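Local atomic coordinates of endoglycosidase (Bacteroides thetaiotaomicron, PDB entry 6Q64), a protein that probably hydrolyses the glycosidic bonds of complex N-glycans, as a family 18 glycoside hydrolase built on a TIM barrel. Residues A[168-173]-A[218-223]; A[253-258]-A[280-285]; A[259-264]-A[298-303]. The protein carries 1 engineered substitution. All blocks are in the same frame, centred on the assembly; numbering follows the deposited sequence.

Contact 1 (A[168-173]-A[218-223])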
ATOM      1  N   ALA A 168      -5.383  21.302  -8.868  1.00112.82           N
ATOM      2  CA  ALA A 168      -4.644  22.001  -7.792  1.00116.13           C
ATOM      3  C   ALA A 168      -4.478  21.089  -6.561  1.00114.92           C
ATOM      4  O   ALA A 168      -3.325  20.906  -6.144  1.00113.52           O
ATOM      5  CB  ALA A 168      -5.359  23.278  -7.451  1.00120.07           C
ATOM      6  N   TYR A 169      -5.577  20.522  -6.031  1.00112.35           N
ATOM      7  CA  TYR A 169      -5.627  19.621  -4.844  1.00107.52           C
ATOM      8  C   TYR A 169      -4.679  18.436  -4.999  1.00102.50           C
ATOM      9  O   TYR A 169      -4.078  17.992  -4.025  1.00104.79           O
ATOM     10  CB  TYR A 169      -7.019  19.024  -4.640  1.00107.98           C
ATOM     11  CG  TYR A 169      -7.093  18.016  -3.518  1.00109.84           C
ATOM     12  CD1 TYR A 169      -6.673  18.350  -2.242  1.00116.63           C
ATOM     13  CD2 TYR A 169      -7.601  16.741  -3.708  1.00105.26           C
ATOM     14  CE1 TYR A 169      -6.732  17.448  -1.193  1.00116.12           C
ATOM     15  CE2 TYR A 169      -7.694  15.834  -2.664  1.00105.72           C
ATOM     16  CZ  TYR A 169      -7.238  16.181  -1.403  1.00109.81           C
ATOM     17  OH  TYR A 169      -7.297  15.319  -0.344  1.00112.03           O
ATOM     18  N   ALA A 170      -4.613  17.890  -6.199  1.00101.06           N
ATOM     19  CA  ALA A 170      -3.695  16.792  -6.558  1.00 99.72           C
ATOM     20  C   ALA A 170      -2.253  17.299  -6.582  1.00 98.21           C
ATOM     21  O   ALA A 170      -1.362  16.576  -6.133  1.00 95.73           O
ATOM     22  CB  ALA A 170      -4.088  16.222  -7.895  1.00101.05           C
ATOM     23  N   ASN A 171      -2.027  18.482  -7.138  1.00100.46           N
ATOM     24  CA  ASN A 171      -0.649  18.998  -7.312  1.00103.36           C
ATOM     25  C   ASN A 171      -0.049  19.227  -5.920  1.00101.76           C
ATOM     26  O   ASN A 171       1.202  19.195  -5.805  1.00100.32           O
ATOM     27  CB  ASN A 171      -0.599  20.246  -8.197  1.00107.75           C
ATOM     28  CG  ASN A 171      -0.401  19.911  -9.661  1.00109.04           C
ATOM     29  OD1 ASN A 171       0.412  19.053 -10.016  1.00110.59           O
ATOM     30  ND2 ASN A 171      -1.169  20.561 -10.515  1.00112.22           N
ATOM     31  N   ALA A 172      -0.922  19.478  -4.928  1.00103.81           N
ATOM     32  CA  ALA A 172      -0.569  19.793  -3.522  1.00104.64           C
ATOM     33  C   ALA A 172      -0.197  18.491  -2.833  1.00103.43           C
ATOM     34  O   ALA A 172       0.761  18.471  -2.053  1.00108.45           O
ATOM     35  CB  ALA A 172      -1.713  20.456  -2.800  1.00104.54           C
ATOM     36  N   ILE A 173      -0.933  17.435  -3.136  1.00101.86           N
ATOM     37  CA  ILE A 173      -0.566  16.085  -2.649  1.00100.97           C
ATOM     38  C   ILE A 173       0.869  15.818  -3.116  1.00100.96           C
ATOM     39  O   ILE A 173       1.709  15.579  -2.245  1.00104.61           O
ATOM     40  CB  ILE A 173      -1.592  15.058  -3.131  1.00100.50           C
ATOM     41  CG1 ILE A 173      -2.985  15.416  -2.598  1.00102.35           C
ATOM     42  CG2 ILE A 173      -1.140  13.659  -2.747  1.00 99.84           C
ATOM     43  CD1 ILE A 173      -3.973  14.265  -2.559  1.00100.64           C
ATOM     44  N   GLU A 218      -5.160  11.424 -13.164  1.00 87.45           N
ATOM     45  CA  GLU A 218      -4.363  11.828 -14.348  1.00 91.13           C
ATOM     46  C   GLU A 218      -3.223  12.746 -13.884  1.00 91.38           C
ATOM     47  O   GLU A 218      -2.090  12.548 -14.375  1.00 89.12           O
ATOM     48  CB  GLU A 218      -5.259  12.498 -15.390  1.00 95.67           C
ATOM     49  CG  GLU A 218      -5.456  11.706 -16.665  1.00 96.32           C
ATOM     50  CD  GLU A 218      -6.376  12.399 -17.660  1.00102.32           C
ATOM     51  OE1 GLU A 218      -6.234  13.637 -17.848  1.00107.94           O
ATOM     52  OE2 GLU A 218      -7.262  11.718 -18.221  1.00103.11           O
ATOM     53  N   THR A 219      -3.515  13.685 -12.965  1.00 93.03           N
ATOM     54  CA  THR A 219      -2.565  14.732 -12.488  1.00 97.15           C
ATOM     55  C   THR A 219      -1.509  14.128 -11.559  1.00 94.74           C
ATOM     56  O   THR A 219      -0.345  14.518 -11.678  1.00 99.93           O
ATOM     57  CB  THR A 219      -3.232  15.871 -11.713  1.00102.10           C
ATOM     58  OG1 THR A 219      -4.355  16.388 -12.434  1.00103.98           O
ATOM     59  CG2 THR A 219      -2.252  16.993 -11.441  1.00106.55           C
ATOM     60  N   LEU A 220      -1.898  13.219 -10.669  1.00 89.47           N
ATOM     61  CA  LEU A 220      -0.934  12.437  -9.852  1.00 84.75           C
ATOM     62  C   LEU A 220      -0.017  11.614 -10.769  1.00 85.61           C
ATOM     63  O   LEU A 220       1.190  11.779 -10.627  1.00 89.54           O
ATOM     64  CB  LEU A 220      -1.693  11.560  -8.864  1.00 80.95           C
ATOM     65  CG  LEU A 220      -2.520  12.325  -7.837  1.00 85.32           C
ATOM     66  CD1 LEU A 220      -3.442  11.403  -7.054  1.00 83.62           C
ATOM     67  CD2 LEU A 220      -1.606  13.082  -6.891  1.00 92.65           C
ATOM     68  N   SER A 221      -0.529  10.810 -11.711  1.00 84.24           N
ATOM     69  CA  SER A 221       0.345  10.027 -12.627  1.00 85.62           C
ATOM     70  C   SER A 221       1.299  10.964 -13.368  1.00 88.33           C
ATOM     71  O   SER A 221       2.502  10.663 -13.390  1.00 88.98           O
ATOM     72  CB  SER A 221      -0.392   9.128 -13.598  1.00 83.88           C
ATOM     73  OG  SER A 221      -0.201   7.756 -13.235  1.00 90.46           O
ATOM     74  N   ALA A 222       0.805  12.067 -13.928  1.00 91.52           N
ATOM     75  CA  ALA A 222       1.607  12.932 -14.829  1.00 96.10           C
ATOM     76  C   ALA A 222       2.866  13.320 -14.072  1.00 97.21           C
ATOM     77  O   ALA A 222       3.950  13.418 -14.681  1.00 94.07           O
ATOM     78  CB  ALA A 222       0.833  14.158 -15.259  1.00102.54           C
ATOM     79  N   ARG A 223       2.694  13.514 -12.768  1.00100.14           N
ATOM     80  CA  ARG A 223       3.743  14.116 -11.922  1.00108.30           C
ATOM     81  C   ARG A 223       4.629  13.019 -11.349  1.00106.09           C
ATOM     82  O   ARG A 223       5.848  13.053 -11.593  1.00117.24           O
ATOM     83  CB  ARG A 223       3.148  15.002 -10.829  1.00112.28           C
ATOM     84  CG  ARG A 223       4.070  16.171 -10.536  1.00120.01           C
ATOM     85  CD  ARG A 223       3.412  17.310  -9.812  1.00124.72           C
ATOM     86  NE  ARG A 223       4.327  17.791  -8.791  1.00126.52           N
ATOM     87  CZ  ARG A 223       4.042  18.753  -7.925  1.00132.22           C
ATOM     88  NH1 ARG A 223       4.935  19.114  -7.015  1.00132.95           N
ATOM     89  NH2 ARG A 223       2.862  19.351  -7.972  1.00134.11           N
TER

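Contact 2 (A[253-258]-A[280-285])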
ATOM      1  N   TYR A 253      -7.073  -4.448  -1.963  1.00 60.23           N
ATOM      2  CA  TYR A 253      -8.396  -4.782  -1.405  1.00 66.40           C
ATOM      3  C   TYR A 253      -8.232  -5.139   0.071  1.00 68.52           C
ATOM      4  O   TYR A 253      -7.274  -5.796   0.465  1.00 67.45           O
ATOM      5  CB  TYR A 253      -9.083  -5.898  -2.198  1.00 68.66           C
ATOM      6  CG  TYR A 253      -9.292  -5.649  -3.677  1.00 68.38           C
ATOM      7  CD1 TYR A 253      -8.263  -5.809  -4.576  1.00 69.88           C
ATOM      8  CD2 TYR A 253     -10.526  -5.323  -4.194  1.00 67.60           C
ATOM      9  CE1 TYR A 253      -8.456  -5.626  -5.933  1.00 75.65           C
ATOM     10  CE2 TYR A 253     -10.728  -5.111  -5.542  1.00 69.41           C
ATOM     11  CZ  TYR A 253      -9.694  -5.278  -6.425  1.00 72.29           C
ATOM     12  OH  TYR A 253      -9.862  -5.146  -7.773  1.00 77.07           O
ATOM     13  N   GLN A 254      -9.195  -4.661   0.846  1.00 71.27           N
ATOM     14  CA  GLN A 254      -9.474  -5.057   2.227  1.00 69.62           C
ATOM     15  C   GLN A 254     -10.248  -6.368   2.196  1.00 68.79           C
ATOM     16  O   GLN A 254     -11.446  -6.315   2.361  1.00 77.81           O
ATOM     17  CB  GLN A 254     -10.292  -3.956   2.895  1.00 72.59           C
ATOM     18  CG  GLN A 254      -9.466  -2.772   3.341  1.00 77.00           C
ATOM     19  CD  GLN A 254      -9.363  -1.659   2.335  1.00 80.11           C
ATOM     20  OE1 GLN A 254     -10.238  -0.805   2.228  1.00 93.74           O
ATOM     21  NE2 GLN A 254      -8.238  -1.607   1.655  1.00 80.35           N
ATOM     22  N   ALA A 255      -9.570  -7.508   2.101  1.00 69.20           N
ATOM     23  CA  ALA A 255     -10.199  -8.854   2.184  1.00 71.75           C
ATOM     24  C   ALA A 255     -10.274  -9.326   3.641  1.00 72.61           C
ATOM     25  O   ALA A 255      -9.934 -10.499   3.918  1.00 72.77           O
ATOM     26  CB  ALA A 255      -9.429  -9.851   1.343  1.00 70.74           C
ATOM     27  N   TYR A 256     -10.739  -8.465   4.538  1.00 73.30           N
ATOM     28  CA  TYR A 256     -10.696  -8.727   6.000  1.00 74.33           C
ATOM     29  C   TYR A 256     -11.617  -9.918   6.361  1.00 77.25           C
ATOM     30  O   TYR A 256     -11.113 -10.905   6.957  1.00 80.34           O
ATOM     31  CB  TYR A 256     -11.054  -7.458   6.783  1.00 72.16           C
ATOM     32  CG  TYR A 256     -10.239  -6.199   6.543  1.00 67.69           C
ATOM     33  CD1 TYR A 256      -8.939  -6.197   6.059  1.00 63.15           C
ATOM     34  CD2 TYR A 256     -10.781  -4.977   6.904  1.00 68.85           C
ATOM     35  CE1 TYR A 256      -8.220  -5.011   5.923  1.00 64.93           C
ATOM     36  CE2 TYR A 256     -10.083  -3.786   6.769  1.00 69.39           C
ATOM     37  CZ  TYR A 256      -8.787  -3.795   6.292  1.00 69.85           C
ATOM     38  OH  TYR A 256      -8.165  -2.571   6.164  1.00 74.69           O
ATOM     39  N   TRP A 257     -12.915  -9.874   6.015  1.00 80.13           N
ATOM     40  CA  TRP A 257     -13.929 -10.805   6.594  1.00 81.44           C
ATOM     41  C   TRP A 257     -14.349 -11.900   5.605  1.00 78.50           C
ATOM     42  O   TRP A 257     -15.292 -12.647   5.917  1.00 86.53           O
ATOM     43  CB  TRP A 257     -15.144 -10.030   7.120  1.00 87.82           C
ATOM     44  CG  TRP A 257     -14.740  -8.740   7.752  1.00 90.27           C
ATOM     45  CD1 TRP A 257     -15.077  -7.470   7.381  1.00 91.54           C
ATOM     46  CD2 TRP A 257     -13.819  -8.609   8.842  1.00 95.01           C
ATOM     47  NE1 TRP A 257     -14.440  -6.552   8.171  1.00 93.71           N
ATOM     48  CE2 TRP A 257     -13.672  -7.224   9.091  1.00 98.33           C
ATOM     49  CE3 TRP A 257     -13.130  -9.534   9.635  1.00 90.28           C
ATOM     50  CZ2 TRP A 257     -12.870  -6.745  10.123  1.00 93.31           C
ATOM     51  CZ3 TRP A 257     -12.311  -9.055  10.625  1.00 91.16           C
ATOM     52  CH2 TRP A 257     -12.199  -7.684  10.870  1.00 92.66           C
ATOM     53  N   GLU A 258     -13.640 -12.049   4.498  1.00 71.87           N
ATOM     54  CA  GLU A 258     -13.869 -13.155   3.551  1.00 69.79           C
ATOM     55  C   GLU A 258     -13.516 -14.480   4.211  1.00 65.51           C
ATOM     56  O   GLU A 258     -12.414 -14.609   4.648  1.00 69.49           O
ATOM     57  CB  GLU A 258     -13.050 -12.924   2.285  1.00 73.58           C
ATOM     58  CG  GLU A 258     -13.756 -12.050   1.257  1.00 72.49           C
ATOM     59  CD  GLU A 258     -13.825 -10.564   1.556  1.00 76.28           C
ATOM     60  OE1 GLU A 258     -14.680  -9.913   0.952  1.00 80.41           O
ATOM     61  OE2 GLU A 258     -13.020 -10.055   2.377  1.00 85.16           O
ATOM     62  N   THR A 280      -2.827  -6.949  -8.156  1.00 63.20           N
ATOM     63  CA  THR A 280      -3.792  -6.963  -7.040  1.00 64.43           C
ATOM     64  C   THR A 280      -3.056  -7.361  -5.750  1.00 65.61           C
ATOM     65  O   THR A 280      -2.242  -8.318  -5.747  1.00 63.88           O
ATOM     66  CB  THR A 280      -5.000  -7.838  -7.365  1.00 62.00           C
ATOM     67  OG1 THR A 280      -5.717  -7.259  -8.457  1.00 65.44           O
ATOM     68  CG2 THR A 280      -5.913  -7.934  -6.172  1.00 63.56           C
ATOM     69  N   ILE A 281      -3.323  -6.627  -4.683  1.00 64.84           N
ATOM     70  CA  ILE A 281      -2.822  -6.932  -3.316  1.00 63.88           C
ATOM     71  C   ILE A 281      -4.042  -7.205  -2.443  1.00 61.92           C
ATOM     72  O   ILE A 281      -4.977  -6.390  -2.479  1.00 65.19           O
ATOM     73  CB  ILE A 281      -1.926  -5.789  -2.795  1.00 64.72           C
ATOM     74  CG1 ILE A 281      -0.517  -5.901  -3.373  1.00 65.49           C
ATOM     75  CG2 ILE A 281      -1.856  -5.797  -1.290  1.00 67.64           C
ATOM     76  CD1 ILE A 281       0.210  -4.594  -3.461  1.00 65.53           C
ATOM     77  N   ILE A 282      -4.043  -8.316  -1.712  1.00 60.87           N
ATOM     78  CA  ILE A 282      -5.149  -8.622  -0.768  1.00 63.16           C
ATOM     79  C   ILE A 282      -4.587  -8.555   0.649  1.00 69.81           C
ATOM     80  O   ILE A 282      -3.449  -8.992   0.877  1.00 68.84           O
ATOM     81  CB  ILE A 282      -5.810  -9.960  -1.089  1.00 64.63           C
ATOM     82  CG1 ILE A 282      -4.813 -11.002  -1.607  1.00 63.93           C
ATOM     83  CG2 ILE A 282      -6.918  -9.710  -2.086  1.00 72.27           C
ATOM     84  CD1 ILE A 282      -5.389 -12.411  -1.720  1.00 61.70           C
ATOM     85  N   THR A 283      -5.367  -7.964   1.543  1.00 70.83           N
ATOM     86  CA  THR A 283      -4.926  -7.560   2.885  1.00 67.75           C
ATOM     87  C   THR A 283      -5.883  -8.130   3.915  1.00 71.23           C
ATOM     88  O   THR A 283      -7.110  -8.284   3.663  1.00 66.48           O
ATOM     89  CB  THR A 283      -4.821  -6.042   3.029  1.00 71.39           C
ATOM     90  OG1 THR A 283      -6.133  -5.462   3.031  1.00 68.30           O
ATOM     91  CG2 THR A 283      -3.944  -5.454   1.944  1.00 71.15           C
ATOM     92  N   VAL A 284      -5.297  -8.390   5.063  1.00 76.14           N
ATOM     93  CA  VAL A 284      -6.011  -8.962   6.216  1.00 80.27           C
ATOM     94  C   VAL A 284      -5.965  -7.961   7.390  1.00 74.90           C
ATOM     95  O   VAL A 284      -5.217  -6.940   7.305  1.00 67.65           O
ATOM     96  CB  VAL A 284      -5.405 -10.347   6.463  1.00 84.05           C
ATOM     97  CG1 VAL A 284      -4.020 -10.245   7.066  1.00 84.51           C
ATOM     98  CG2 VAL A 284      -6.339 -11.179   7.315  1.00 94.96           C
ATOM     99  N   GLU A 285      -6.826  -8.162   8.396  1.00 75.91           N
ATOM    100  CA  GLU A 285      -7.136  -7.120   9.416  1.00 81.95           C
ATOM    101  C   GLU A 285      -6.445  -7.499  10.728  1.00 80.64           C
ATOM    102  O   GLU A 285      -6.878  -8.465  11.392  1.00 81.77           O
ATOM    103  CB  GLU A 285      -8.651  -6.892   9.445  1.00 84.97           C
ATOM    104  CG  GLU A 285      -9.261  -6.401  10.738  1.00 95.29           C
ATOM    105  CD  GLU A 285      -8.550  -5.345  11.555  1.00100.20           C
ATOM    106  OE1 GLU A 285      -8.931  -4.143  11.453  1.00 98.20           O
ATOM    107  OE2 GLU A 285      -7.673  -5.752  12.348  1.00106.90           O
TER

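Contact 3 (A[259-264]-A[298-303])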
ATOM      1  N   SER A 259     -14.381 -15.480   4.184  1.00 66.90           N
ATOM      2  CA  SER A 259     -14.179 -16.731   4.950  1.00 70.25           C
ATOM      3  C   SER A 259     -13.790 -17.917   4.061  1.00 71.11           C
ATOM      4  O   SER A 259     -13.736 -19.043   4.626  1.00 78.96           O
ATOM      5  CB  SER A 259     -15.406 -17.008   5.800  1.00 76.05           C
ATOM      6  OG  SER A 259     -16.310 -17.935   5.213  1.00 81.43           O
ATOM      7  N   SER A 260     -13.544 -17.704   2.750  1.00 74.33           N
ATOM      8  CA  SER A 260     -13.290 -18.757   1.705  1.00 70.73           C
ATOM      9  C   SER A 260     -12.437 -18.223   0.553  1.00 65.84           C
ATOM     10  O   SER A 260     -12.569 -17.040   0.199  1.00 63.33           O
ATOM     11  CB  SER A 260     -14.563 -19.316   1.141  1.00 74.52           C
ATOM     12  OG  SER A 260     -15.166 -18.404   0.230  1.00 74.68           O
ATOM     13  N   THR A 261     -11.589 -19.075  -0.021  1.00 65.88           N
ATOM     14  CA  THR A 261     -10.717 -18.700  -1.162  1.00 65.14           C
ATOM     15  C   THR A 261     -11.600 -18.096  -2.241  1.00 65.77           C
ATOM     16  O   THR A 261     -11.322 -16.993  -2.729  1.00 63.06           O
ATOM     17  CB  THR A 261      -9.951 -19.875  -1.782  1.00 63.98           C
ATOM     18  OG1 THR A 261      -9.114 -20.514  -0.812  1.00 64.04           O
ATOM     19  CG2 THR A 261      -9.074 -19.420  -2.926  1.00 61.80           C
ATOM     20  N   SER A 262     -12.676 -18.788  -2.573  1.00 72.06           N
ATOM     21  CA  SER A 262     -13.414 -18.434  -3.803  1.00 74.09           C
ATOM     22  C   SER A 262     -14.213 -17.151  -3.543  1.00 69.10           C
ATOM     23  O   SER A 262     -14.285 -16.325  -4.457  1.00 75.30           O
ATOM     24  CB  SER A 262     -14.153 -19.625  -4.374  1.00 74.03           C
ATOM     25  OG  SER A 262     -15.480 -19.646  -3.934  1.00 83.79           O
ATOM     26  N   SER A 263     -14.589 -16.861  -2.304  1.00 71.35           N
ATOM     27  CA  SER A 263     -15.209 -15.553  -1.946  1.00 73.68           C
ATOM     28  C   SER A 263     -14.188 -14.413  -2.056  1.00 69.95           C
ATOM     29  O   SER A 263     -14.613 -13.257  -2.264  1.00 72.07           O
ATOM     30  CB  SER A 263     -15.885 -15.565  -0.604  1.00 76.91           C
ATOM     31  OG  SER A 263     -14.943 -15.652   0.454  1.00 83.51           O
ATOM     32  N   VAL A 264     -12.892 -14.707  -2.005  1.00 68.43           N
ATOM     33  CA  VAL A 264     -11.840 -13.653  -2.140  1.00 69.84           C
ATOM     34  C   VAL A 264     -11.610 -13.383  -3.624  1.00 66.96           C
ATOM     35  O   VAL A 264     -11.567 -12.215  -4.009  1.00 71.57           O
ATOM     36  CB  VAL A 264     -10.529 -14.060  -1.444  1.00 70.09           C
ATOM     37  CG1 VAL A 264      -9.443 -12.999  -1.562  1.00 68.68           C
ATOM     38  CG2 VAL A 264     -10.790 -14.381   0.006  1.00 75.02           C
ATOM     39  N   TYR A 298     -11.551 -19.397   8.743  1.00 87.95           N
ATOM     40  CA  TYR A 298     -11.306 -19.372   7.280  1.00 84.26           C
ATOM     41  C   TYR A 298     -11.196 -20.804   6.779  1.00 86.89           C
ATOM     42  O   TYR A 298     -10.788 -21.692   7.576  1.00 85.02           O
ATOM     43  CB  TYR A 298     -10.017 -18.639   6.923  1.00 82.48           C
ATOM     44  CG  TYR A 298      -9.805 -18.305   5.468  1.00 82.67           C
ATOM     45  CD1 TYR A 298     -10.373 -17.169   4.905  1.00 84.43           C
ATOM     46  CD2 TYR A 298      -8.981 -19.083   4.664  1.00 80.90           C
ATOM     47  CE1 TYR A 298     -10.150 -16.830   3.577  1.00 81.41           C
ATOM     48  CE2 TYR A 298      -8.743 -18.757   3.338  1.00 76.50           C
ATOM     49  CZ  TYR A 298      -9.335 -17.625   2.790  1.00 77.64           C
ATOM     50  OH  TYR A 298      -9.091 -17.249   1.503  1.00 68.86           O
ATOM     51  N   THR A 299     -11.601 -20.990   5.516  1.00 86.79           N
ATOM     52  CA  THR A 299     -11.449 -22.238   4.726  1.00 84.98           C
ATOM     53  C   THR A 299     -10.672 -21.922   3.454  1.00 83.43           C
ATOM     54  O   THR A 299     -11.152 -21.082   2.677  1.00 84.19           O
ATOM     55  CB  THR A 299     -12.790 -22.878   4.375  1.00 81.22           C
ATOM     56  OG1 THR A 299     -13.647 -22.618   5.495  1.00 83.43           O
ATOM     57  CG2 THR A 299     -12.616 -24.345   4.034  1.00 77.00           C
ATOM     58  N   SER A 300      -9.498 -22.541   3.313  1.00 82.83           N
ATOM     59  CA  SER A 300      -8.594 -22.414   2.145  1.00 78.46           C
ATOM     60  C   SER A 300      -8.940 -23.509   1.153  1.00 73.64           C
ATOM     61  O   SER A 300      -9.377 -24.579   1.570  1.00 70.38           O
ATOM     62  CB  SER A 300      -7.128 -22.506   2.522  1.00 75.82           C
ATOM     63  OG  SER A 300      -6.289 -22.414   1.376  1.00 67.31           O
ATOM     64  N   VAL A 301      -8.609 -23.242  -0.097  1.00 73.62           N
ATOM     65  CA  VAL A 301      -8.730 -24.173  -1.255  1.00 80.85           C
ATOM     66  C   VAL A 301      -7.543 -25.151  -1.205  1.00 75.99           C
ATOM     67  O   VAL A 301      -7.428 -26.051  -2.047  1.00 74.78           O
ATOM     68  CB  VAL A 301      -8.802 -23.311  -2.535  1.00 76.54           C
ATOM     69  CG1 VAL A 301      -7.416 -22.928  -3.028  1.00 74.91           C
ATOM     70  CG2 VAL A 301      -9.639 -23.961  -3.606  1.00 79.91           C
ATOM     71  N   ARG A 302      -6.642 -24.920  -0.260  1.00 77.45           N
ATOM     72  CA  ARG A 302      -5.506 -25.825   0.029  1.00 79.86           C
ATOM     73  C   ARG A 302      -5.841 -26.552   1.320  1.00 83.06           C
ATOM     74  O   ARG A 302      -5.833 -25.961   2.389  1.00 86.14           O
ATOM     75  CB  ARG A 302      -4.218 -25.011   0.108  1.00 74.57           C
ATOM     76  CG  ARG A 302      -4.021 -24.071  -1.068  1.00 68.14           C
ATOM     77  CD  ARG A 302      -2.559 -23.813  -1.228  1.00 66.44           C
ATOM     78  NE  ARG A 302      -2.181 -22.886  -2.281  1.00 64.91           N
ATOM     79  CZ  ARG A 302      -1.593 -23.230  -3.432  1.00 58.12           C
ATOM     80  NH1 ARG A 302      -1.342 -24.489  -3.729  1.00 57.64           N
ATOM     81  NH2 ARG A 302      -1.213 -22.292  -4.273  1.00 57.00           N
ATOM     82  N   PRO A 303      -6.234 -27.833   1.261  1.00 87.04           N
ATOM     83  CA  PRO A 303      -6.717 -28.501   2.465  1.00 86.98           C
ATOM     84  C   PRO A 303      -5.635 -28.440   3.554  1.00 83.91           C
ATOM     85  O   PRO A 303      -5.960 -28.100   4.650  1.00 87.14           O
ATOM     86  CB  PRO A 303      -7.055 -29.919   1.983  1.00 92.16           C
ATOM     87  CG  PRO A 303      -6.279 -30.080   0.674  1.00 92.48           C
ATOM     88  CD  PRO A 303      -6.214 -28.697   0.070  1.00 88.89           C
TER

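Contact 1 (A[168-173]-A[218-223])
Where helix 211-224 lies beside helix 162-179, Arg223 NH2 donates to the side-chain oxygen OD1 of Asn171 over 3.2 Å, a fairly straight bond with an N-H...O angle of 163°. OD1 lies almost in the guanidinium plane, whereas NH2 stands tilted from the carbonyl plane of the amide, and the amide and guanidinium planes are 38° apart. Arg223 NH2 also comes within 2.7 Å of the backbone O of Asn171. Beyond the two segments, Glu178 and Asp175 form salt bridges with NE and NH1 of this arginine. Next to this polar edge the side chain of Asn171 crosses that of Thr219 at about a right angle, Asn171 OD1 lying 3.7 Å from Thr219 CG2, while Thr219 OG1 turns back to the carbonyl of Val215 in its own helix. Deeper between the helices the packing is apolar. Ala170 CB faces Thr219 CB at 3.9 Å, and Leu220 CD2 touches both Ala170 CB and Ile173 CG2, 4.2 Å from the latter. The helix axes cross at -38° and approach to 8.9 Å. The chemistry is thus divided: short apolar groups pack between the helices, and a charged network borders them.

Contact 2 (A[253-258]-A[280-285])
Adjacent parallel strands 251-254 and 280-285 of the TIM barrel meet here, and beyond Gln254 the first turns off into a loop. Tyr253 N donates to Ile281 O over 2.9 Å. The carbonyl O of Tyr253 receives two donors from Thr283: a weak bond from the backbone N, and a 2.8 Å bond from OG1, which chi1 of 70° places between the threonine's own N and carbonyl carbon. Ala255 is the centre of an inverse gamma turn that carries the chain off the strand. Past it, the Tyr256 ring lies between two side chains, with Gln254 CB over the centre of one face and Glu285 CB over the other, the latter a CH-pi contact 3.7 Å from the centroid. Without the ring, as with an alanine at Tyr256, a gap is likely to open between Gln254 CB and Glu285 CB, and Glu285 would lose its CH-pi partner. Gln254 is also hydrogen-bonded through NE2 to Asp234. Glu285 holds the N-cap position of helix 286-289, its OE2 accepting from the backbone N of Gln288. With CG anti to the backbone N (chi1 153°), Glu285 CG reaches Trp257 CH2 at 3.2 Å, the carboxylate and indole planes only 9° apart.

Contact 3 (A[259-264]-A[298-303])
With CG anti to the backbone N (chi1 -168°), the Tyr298 ring is carried against the chain from Ser259 to Thr261, and chi1 of -59° sets Thr261 OG1 beside its own backbone N, facing the loop 298-303. One face of the ring receives Ser260 CA, while Val264 CG2 comes to the ring edge, 3.7 Å from Tyr298 OH. The backbones are joined by a single bridge between Ser260 and Thr299. Thr299 N donates to Ser259 O over 3.0 Å, approaching from above the carbonyl plane, and a longer, weak bond runs from Thr261 N to Thr299 O. Between them Ser260 CA points its hydrogen at Thr299 O, 3.3 Å away. Thr261 OG1 then accepts from Val301 N over 2.9 Å, although the N-H...O angle of 133° is well short of straight. Thr261 CG2 meets Val301 CG1 at 3.9 Å, the two side chains crossing at about a right angle. Within the loop, Ser300 OG accepts from Arg302 N, an ST turn. Ser260 is the N-cap residue of helix 261-268, and Ser263 OG donates back to its carbonyl. Asp315, on helix 311-317, collects the hydroxyls of Thr261, Tyr298 and Ser300. The contact therefore joins the first turn of helix 261-268 to the loop between helices 286-289 and 311-317, with helix 311-317 bound to both.

All three contacts belong to one TIM-barrel domain, but at different levels of it. Contact 1 pairs two outer helices that flank strand 184-189 in sequence and closes before the others open. Contact 2 lies on the opposite side of the chain's centre, about 27 Å away between centres, in the barrel wall itself. Contact 3 is about 39 Å from contact 1 but only about 13 Å from contact 2, centre to centre: strand 251-254 leads through its loop into helix 261-268, and the segments of the two alternate along the chain. They touch directly, with Glu258 O 3.3 Å from Tyr298 CD1. Strand, loop and outer helix therefore pack as one continuous region there, whereas contact 1 ties together a separate part of the helical shell.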